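Local coordinates for transcriptional regulator, TetR family (Myxococcus xanthus, PDB 5K7F), which probably represses transcription by binding DNA through a helix-turn-helix domain, as a TetR-family regulator of alternative isovaleryl coenzyme A biosynthesis, at residues A[62-65]-A[66-70]; A[84-88]-A[89-93]; A[129-132]-A[133-136]. All coordinates share one frame; numbering follows the deposited sequence.

In the fold
Contacts 1 and 2 lie in series along the chain, the first in helix 60-83 and the second where the loop after that helix leads into helix 89-105. Their centres are about 30 Å apart, on opposite sides of the chain's centre. Contact 3, in helix 125-150, lies about 13 Å from contact 1, centre to centre, and touches it: Phe65 CE1 is 3.7 Å from Phe129 CD1. Its centre is about 22 Å from that of contact 2, although helix 125-150 also packs against the start of helix 89-105. Contacts 1 and 3 lie where helix 60-83, which follows the predicted helix-turn-helix of residues 38-57, packs on helix 125-150 of the C-terminal part.

Contact 1: residues A[62-65]-A[66-70]; sequences QLLF and AIMNY
Ile67 reaches back one turn of helix 60-83 and lays its outer methyl against Leu63. Its branched CB sits over the helix backbone, 3.7 Å from Leu63 O. With CG1 anti to the carbonyl carbon (chi1 -67°), the longer branch leans toward the preceding turn, and CG1 comes within 3.4 Å of Leu63 O. CD1, the tip, ends 4.0 Å from Leu63 CG, and the two aliphatic chains pass at a slant. Both are buried, and apolar branches suit the place: Leu63 also rests on Ala25 of helix 18-32, while Ile67 meets Val112 and Ile115 of helix 110-117. Beside this pair, Ala66 has only a methyl group, which fits against Tyr18 of helix 18-32 and Ile57 of the preceding loop.

A quarter turn round the helix, Met68 takes the same direction as Ile67 at its first torsion, so that CG passes 3.4 Å from Leu64 O. The thioether then bends at chi3 (72°), with SD 4.4 Å from Leu64 CG, a loose apolar approach. Its flexible chain fits a place that also adjoins Ile130 of helix 125-150.

On a third side Asn69 turns its ND2 over one face of the Phe65 ring, ring and amide planes 59° apart. Asn69 is modelled in two conformers, and its very short approach to the ring is doubtful in detail. Four successive i to i+4 backbone bonds run beneath these pairs, from Ala66 N to Gln62 O through Asn69 N to Phe65 O at 2.9 Å. With the main chain's polar groups paired in this way, the aliphatic flanks can be buried against neighbouring helices at little electrostatic cost, while the Asn69 amide presents its N-H side to the ring and its OD1 to Arg133 NH1 of helix 125-150, which donates a weak hydrogen bond.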
loop_
_atom_site.group_PDB
_atom_site.type_symbol
_atom_site.label_atom_id
_atom_site.label_comp_id
_atom_site.label_asym_id
_atom_site.label_seq_id
_atom_site.Cartn_x
_atom_site.Cartn_y
_atom_site.Cartn_z
ATOM N N GLN A 62 -18.303 -9.728 -13.577
ATOM C CA GLN A 62 -18.415 -10.942 -12.776
ATOM C C GLN A 62 -17.039 -11.457 -12.361
ATOM O O GLN A 62 -16.835 -11.834 -11.204
ATOM C CB GLN A 62 -19.157 -12.017 -13.561
ATOM C CG GLN A 62 -20.618 -11.717 -13.868
ATOM C CD GLN A 62 -21.305 -12.907 -14.502
ATOM O OE1 GLN A 62 -20.797 -14.026 -14.434
ATOM N NE2 GLN A 62 -22.469 -12.682 -15.111
ATOM N N LEU A 63 -16.093 -11.480 -13.294
ATOM C CA LEU A 63 -14.757 -11.990 -12.991
ATOM C C LEU A 63 -14.106 -11.204 -11.861
ATOM O O LEU A 63 -13.494 -11.779 -10.953
ATOM C CB LEU A 63 -13.879 -11.917 -14.241
ATOM C CG LEU A 63 -12.412 -12.323 -14.053
ATOM C CD1 LEU A 63 -12.240 -13.805 -13.668
ATOM C CD2 LEU A 63 -11.639 -11.998 -15.312
ATOM N N LEU A 64 -14.156 -9.878 -11.947
ATOM C CA LEU A 64 -13.500 -9.043 -10.947
ATOM C C LEU A 64 -14.069 -9.289 -9.542
ATOM O O LEU A 64 -13.313 -9.497 -8.585
ATOM C CB LEU A 64 -13.613 -7.576 -11.372
ATOM C CG LEU A 64 -12.919 -6.531 -10.509
ATOM C CD1 LEU A 64 -11.430 -6.908 -10.370
ATOM C CD2 LEU A 64 -13.077 -5.153 -11.112
ATOM N N PHE A 65 -15.402 -9.268 -9.401
ATOM C CA PHE A 65 -16.054 -9.540 -8.113
ATOM C C PHE A 65 -15.704 -10.930 -7.606
ATOM O O PHE A 65 -15.536 -11.152 -6.398
ATOM C CB PHE A 65 -17.560 -9.412 -8.305
ATOM C CG PHE A 65 -18.393 -9.740 -7.099
ATOM C CD1 PHE A 65 -18.081 -9.250 -5.852
ATOM C CD2 PHE A 65 -19.548 -10.482 -7.247
ATOM C CE1 PHE A 65 -18.886 -9.523 -4.780
ATOM C CE2 PHE A 65 -20.346 -10.761 -6.177
ATOM C CZ PHE A 65 -20.023 -10.273 -4.945
ATOM N N ALA A 66 -15.610 -11.878 -8.514
ATOM C CA ALA A 66 -15.226 -13.225 -8.123
ATOM C C ALA A 66 -13.811 -13.248 -7.547
ATOM O O ALA A 66 -13.535 -13.951 -6.554
ATOM C CB ALA A 66 -15.314 -14.134 -9.336
ATOM N N ILE A 67 -12.883 -12.553 -8.203
ATOM C CA ILE A 67 -11.512 -12.555 -7.695
ATOM C C ILE A 67 -11.484 -11.894 -6.327
ATOM O O ILE A 67 -10.857 -12.422 -5.393
ATOM C CB ILE A 67 -10.530 -11.893 -8.682
ATOM C CG1 ILE A 67 -10.391 -12.718 -9.964
ATOM C CG2 ILE A 67 -9.118 -11.735 -8.051
ATOM C CD1 ILE A 67 -9.705 -11.974 -11.090
ATOM N N MET A 68 -12.173 -10.735 -6.176
ATOM C CA MET A 68 -12.163 -10.047 -4.892
ATOM C C MET A 68 -12.825 -10.888 -3.791
ATOM O O MET A 68 -12.332 -10.948 -2.660
ATOM C CB MET A 68 -12.781 -8.647 -5.066
ATOM C CG MET A 68 -11.947 -7.780 -6.005
ATOM S SD MET A 68 -12.585 -6.086 -6.173
ATOM C CE MET A 68 -12.134 -5.486 -4.562
ATOM N N ASN A 69 -13.919 -11.577 -4.088
ATOM C CA ASN A 69 -14.511 -12.476 -3.104
ATOM C C ASN A 69 -13.583 -13.640 -2.773
ATOM O O ASN A 69 -13.534 -14.102 -1.626
ATOM C CB ASN A 69 -15.838 -13.007 -3.622
ATOM C CG ASN A 69 -16.997 -12.133 -3.228
ATOM O OD1 ASN A 69 -17.003 -11.497 -2.161
ATOM N ND2 ASN A 69 -18.008 -12.137 -4.055
ATOM N N TYR A 70 -12.844 -14.123 -3.769
ATOM C CA TYR A 70 -11.882 -15.189 -3.511
ATOM C C TYR A 70 -10.796 -14.679 -2.578
ATOM O O TYR A 70 -10.395 -15.376 -1.637
ATOM C CB TYR A 70 -11.285 -15.685 -4.825
ATOM C CG TYR A 70 -10.243 -16.815 -4.684
ATOM C CD1 TYR A 70 -10.357 -17.786 -3.713
ATOM C CD2 TYR A 70 -9.138 -16.875 -5.523
ATOM C CE1 TYR A 70 -9.414 -18.780 -3.572
ATOM C CE2 TYR A 70 -8.191 -17.885 -5.373
ATOM C CZ TYR A 70 -8.334 -18.813 -4.411
ATOM O OH TYR A 70 -7.398 -19.821 -4.247
#

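Contact 2: residues A[84-88]-A[89-93]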
loop_
_atom_site.group_PDB
_atom_site.type_symbol
_atom_site.label_atom_id
_atom_site.label_comp_id
_atom_site.label_asym_id
_atom_site.label_seq_id
_atom_site.Cartn_x
_atom_site.Cartn_y
_atom_site.Cartn_z
ATOM N N GLN A 84 -7.990 -17.335 15.036
ATOM C CA GLN A 84 -9.112 -16.707 15.732
ATOM C C GLN A 84 -9.349 -17.295 17.125
ATOM O O GLN A 84 -9.939 -16.615 17.971
ATOM C CB GLN A 84 -10.390 -16.797 14.895
ATOM C CG GLN A 84 -10.902 -18.201 14.695
ATOM C CD GLN A 84 -11.879 -18.312 13.549
ATOM O OE1 GLN A 84 -12.177 -17.327 12.877
ATOM N NE2 GLN A 84 -12.362 -19.529 13.296
ATOM N N ASP A 85 -8.865 -18.500 17.395
ATOM C CA ASP A 85 -9.016 -19.159 18.681
ATOM C C ASP A 85 -7.896 -18.835 19.671
ATOM O O ASP A 85 -7.936 -19.345 20.795
ATOM C CB ASP A 85 -9.071 -20.690 18.491
ATOM C CG ASP A 85 -10.177 -21.140 17.538
ATOM O OD1 ASP A 85 -11.373 -21.010 17.883
ATOM O OD2 ASP A 85 -9.847 -21.667 16.452
ATOM N N ILE A 86 -6.889 -18.045 19.291
ATOM C CA ILE A 86 -5.811 -17.706 20.214
ATOM C C ILE A 86 -6.350 -16.692 21.213
ATOM O O ILE A 86 -6.798 -15.602 20.832
ATOM C CB ILE A 86 -4.589 -17.165 19.455
ATOM C CG1 ILE A 86 -4.076 -18.207 18.475
ATOM C CG2 ILE A 86 -3.480 -16.750 20.401
ATOM C CD1 ILE A 86 -3.058 -17.663 17.515
ATOM N N ALA A 87 -6.315 -17.056 22.502
ATOM C CA ALA A 87 -7.013 -16.274 23.520
ATOM C C ALA A 87 -6.228 -15.030 23.905
ATOM O O ALA A 87 -6.812 -13.938 24.059
ATOM C CB ALA A 87 -7.267 -17.129 24.762
ATOM N N ASN A 88 -4.915 -15.179 24.007
ATOM C CA ASN A 88 -4.031 -14.063 24.301
ATOM C C ASN A 88 -3.971 -13.129 23.092
ATOM O O ASN A 88 -3.578 -13.574 21.993
ATOM C CB ASN A 88 -2.652 -14.608 24.672
ATOM C CG ASN A 88 -1.663 -13.501 24.934
ATOM O OD1 ASN A 88 -1.633 -12.553 24.188
ATOM N ND2 ASN A 88 -0.843 -13.626 25.982
ATOM N N PRO A 89 -4.376 -11.845 23.237
ATOM C CA PRO A 89 -4.568 -10.971 22.062
ATOM C C PRO A 89 -3.275 -10.518 21.403
ATOM O O PRO A 89 -3.279 -10.308 20.180
ATOM C CB PRO A 89 -5.353 -9.773 22.622
ATOM C CG PRO A 89 -4.999 -9.739 24.108
ATOM C CD PRO A 89 -4.814 -11.203 24.488
ATOM N N VAL A 90 -2.176 -10.357 22.151
ATOM C CA VAL A 90 -0.907 -10.072 21.493
ATOM C C VAL A 90 -0.379 -11.304 20.760
ATOM O O VAL A 90 0.121 -11.187 19.631
ATOM C CB VAL A 90 0.126 -9.478 22.475
ATOM C CG1 VAL A 90 0.832 -10.502 23.314
ATOM C CG2 VAL A 90 1.149 -8.650 21.669
ATOM N N GLU A 91 -0.534 -12.512 21.338
ATOM C CA GLU A 91 -0.173 -13.722 20.602
ATOM C C GLU A 91 -1.012 -13.852 19.341
ATOM O O GLU A 91 -0.502 -14.248 18.283
ATOM C CB GLU A 91 -0.382 -14.970 21.473
ATOM C CG GLU A 91 0.572 -15.138 22.654
ATOM C CD GLU A 91 0.368 -16.475 23.402
ATOM O OE1 GLU A 91 -0.364 -17.377 22.899
ATOM O OE2 GLU A 91 0.938 -16.608 24.504
ATOM N N ARG A 92 -2.265 -13.479 19.419
ATOM C CA ARG A 92 -3.135 -13.522 18.259
ATOM C C ARG A 92 -2.675 -12.533 17.158
ATOM O O ARG A 92 -2.590 -12.862 16.000
ATOM C CB ARG A 92 -4.558 -13.227 18.671
ATOM C CG ARG A 92 -5.576 -13.520 17.645
ATOM C CD ARG A 92 -6.943 -13.740 18.257
ATOM N NE ARG A 92 -7.560 -12.551 18.616
ATOM C CZ ARG A 92 -7.863 -12.182 19.848
ATOM N NH1 ARG A 92 -7.597 -12.949 20.831
ATOM N NH2 ARG A 92 -8.378 -11.024 20.051
ATOM N N LEU A 93 -2.334 -11.314 17.565
ATOM C CA LEU A 93 -1.874 -10.327 16.585
ATOM C C LEU A 93 -0.551 -10.759 15.949
ATOM O O LEU A 93 -0.358 -10.613 14.729
ATOM C CB LEU A 93 -1.728 -8.977 17.274
ATOM C CG LEU A 93 -3.045 -8.217 17.459
ATOM C CD1 LEU A 93 -2.844 -7.190 18.520
ATOM C CD2 LEU A 93 -3.498 -7.625 16.126
HETATM O O HOH W 1 -3.129 -18.003 24.004
HETATM O O HOH W 2 -0.915 -16.378 27.438
#
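Asn88 and Glu91 meet in a helix N-cap, at the point where the loop after helix 60-83 turns into helix 89-105. Asn88 is the capping residue. Its CG lies anti to the backbone N (chi1 178°), which carries the amide forward over the first turn, and OD1 accepts from Glu91 N at 3.1 Å. The N-H points almost straight at the oxygen, 175°, yet the donor stands well above the carbonyl plane, away from the ideal lone-pair direction. Pro89 suits the first helical position because its ring nitrogen has no hydrogen that would need an acceptor.

The flat ends of the two side chains are stacked, amide and carboxylate planes only 11° apart, with Asn88 CG 3.9 Å from Glu91 CD. In a capping box the side chain of the third helical residue (N3, here Glu91) would accept from the N-cap N-H in return. Here that reciprocal arm passes through water: one water accepts weakly from Asn88 N and donates to Glu91 OE1 at 3.0 Å, so the arrangement resembles a box with one direct side. A second water takes a hydrogen from Asn88 ND2 and donates weakly to OE2. Glu91 has two modelled conformers, and these water bonds are those of the conformer described. A carboxylate near the helix's N-terminus should be favoured by the helix dipole.

Behind the cap, Arg92 folds back over the loop. The bend in its chain brings NH1 to Ile86 O, a 2.8 Å bond lying close to the guanidinium plane, and CD passes 3.2 Å from the same oxygen. Ile86 CG2 fills in alongside, 3.7 Å from Glu91 CB. Through the other terminal nitrogen of the same guanidinium, NH2, Arg92 bonds to Gln147 OE1, tying the loop and the new helix to helix 125-150.

Contact 3: residues A[129-132]-A[133-136]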
loop_
_atom_site.group_PDB
_atom_site.type_symbol
_atom_site.label_atom_id
_atom_site.label_comp_id
_atom_site.label_asym_id
_atom_site.label_seq_id
_atom_site.Cartn_x
_atom_site.Cartn_y
_atom_site.Cartn_z
ATOM N N PHE A 129 -20.565 -4.953 -0.907
ATOM C CA PHE A 129 -20.484 -6.319 -0.400
ATOM C C PHE A 129 -19.035 -6.679 -0.063
ATOM O O PHE A 129 -18.759 -7.211 1.015
ATOM C CB PHE A 129 -21.080 -7.286 -1.420
ATOM C CG PHE A 129 -21.057 -8.734 -0.987
ATOM C CD1 PHE A 129 -19.974 -9.528 -1.271
ATOM C CD2 PHE A 129 -22.123 -9.294 -0.307
ATOM C CE1 PHE A 129 -19.936 -10.849 -0.882
ATOM C CE2 PHE A 129 -22.094 -10.621 0.089
ATOM C CZ PHE A 129 -20.995 -11.398 -0.205
ATOM N N ILE A 130 -18.093 -6.320 -0.942
ATOM C CA ILE A 130 -16.673 -6.529 -0.649
ATOM C C ILE A 130 -16.224 -5.621 0.488
ATOM O O ILE A 130 -15.448 -6.033 1.350
ATOM C CB ILE A 130 -15.809 -6.283 -1.898
ATOM C CG1 ILE A 130 -16.172 -7.244 -3.032
ATOM C CG2 ILE A 130 -14.324 -6.374 -1.536
ATOM C CD1 ILE A 130 -15.861 -8.725 -2.765
ATOM N N ASP A 131 -16.677 -4.356 0.490
ATOM C CA ASP A 131 -16.280 -3.442 1.559
ATOM C C ASP A 131 -16.698 -3.989 2.915
ATOM O O ASP A 131 -15.955 -3.870 3.894
ATOM C CB ASP A 131 -16.898 -2.056 1.350
ATOM C CG ASP A 131 -16.140 -1.205 0.328
ATOM O OD1 ASP A 131 -15.087 -1.649 -0.181
ATOM O OD2 ASP A 131 -16.593 -0.066 0.050
ATOM N N ALA A 132 -17.881 -4.587 2.995
ATOM C CA ALA A 132 -18.338 -5.158 4.260
ATOM C C ALA A 132 -17.466 -6.333 4.679
ATOM O O ALA A 132 -17.154 -6.496 5.861
ATOM C CB ALA A 132 -19.796 -5.599 4.157
ATOM N N ARG A 133 -17.024 -7.139 3.720
ATOM C CA ARG A 133 -16.134 -8.230 4.073
ATOM C C ARG A 133 -14.792 -7.693 4.550
ATOM O O ARG A 133 -14.239 -8.164 5.555
ATOM C CB ARG A 133 -15.963 -9.159 2.877
ATOM C CG ARG A 133 -17.258 -9.874 2.447
ATOM C CD ARG A 133 -16.985 -11.041 1.501
ATOM N NE ARG A 133 -16.360 -12.149 2.221
ATOM C CZ ARG A 133 -15.910 -13.275 1.671
ATOM N NH1 ARG A 133 -15.997 -13.493 0.365
ATOM N NH2 ARG A 133 -15.343 -14.186 2.429
ATOM N N LYS A 134 -14.252 -6.702 3.855
ATOM C CA LYS A 134 -12.981 -6.125 4.292
ATOM C C LYS A 134 -13.093 -5.591 5.710
ATOM O O LYS A 134 -12.145 -5.692 6.506
ATOM C CB LYS A 134 -12.537 -5.015 3.333
ATOM C CG LYS A 134 -12.041 -5.509 1.957
ATOM C CD LYS A 134 -11.802 -4.339 1.005
ATOM C CE LYS A 134 -11.217 -4.811 -0.321
ATOM N NZ LYS A 134 -10.741 -3.654 -1.116
ATOM N N LYS A 135 -14.243 -5.006 6.047
ATOM C CA LYS A 135 -14.374 -4.370 7.353
ATOM C C LYS A 135 -14.422 -5.392 8.482
ATOM O O LYS A 135 -14.043 -5.066 9.613
ATOM C CB LYS A 135 -15.624 -3.486 7.407
ATOM C CG LYS A 135 -15.810 -2.808 8.774
ATOM C CD LYS A 135 -17.024 -1.874 8.802
ATOM C CE LYS A 135 -17.111 -1.138 10.135
ATOM N NZ LYS A 135 -17.481 -2.022 11.265
ATOM N N LYS A 136 -14.903 -6.603 8.218
ATOM C CA LYS A 136 -14.858 -7.659 9.233
ATOM C C LYS A 136 -13.420 -7.985 9.642
ATOM O O LYS A 136 -13.147 -8.210 10.822
ATOM C CB LYS A 136 -15.585 -8.894 8.740
ATOM C CG LYS A 136 -17.116 -8.717 8.703
ATOM C CD LYS A 136 -17.861 -10.046 8.795
ATOM C CE LYS A 136 -19.250 -9.965 8.166
ATOM N NZ LYS A 136 -19.225 -10.200 6.675
#
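Ala132 O takes two backbone N-H groups: Lys136 N at 3.3 Å, in the regular i to i+4 way, and Lys135 N, also at 3.3 Å but strongly bent and weak. Lys135 N spends its better bond on Asp131 O at 3.0 Å, so its hydrogen is shared between two carbonyls of helix 125-150. Ala132, exposed on the helix surface, contributes only a small methyl there.

Two side-chain pairs flank the backbone. Phe129 and Arg133 lie side by side and point the same way, CE1 of the ring 3.8 Å from Arg133 CD. The aliphatic part of the arginine therefore meets the ring, while its guanidinium, turned 68° from the ring plane, carries on to a salt bridge with Asp73 of helix 60-83. Lys134 runs obliquely over Ile130, Ile130 CG2 against Lys134 CE at 3.7 Å. The extended lysine chain, with CG beside its backbone N (chi1 -72°), covers the buried isoleucine before NZ bonds to Leu116 O.

Asp131 OD1 stays 4.9 Å from Lys134 NZ, a separation at which a weak electrostatic attraction is possible, though the charged atoms do not touch. Arg133 and Lys134 thus lay methylenes on Phe129 and Ile130 and carry their charged ends to Asp73 of helix 60-83 and Leu116 O of helix 110-117, linking helix 125-150 to both.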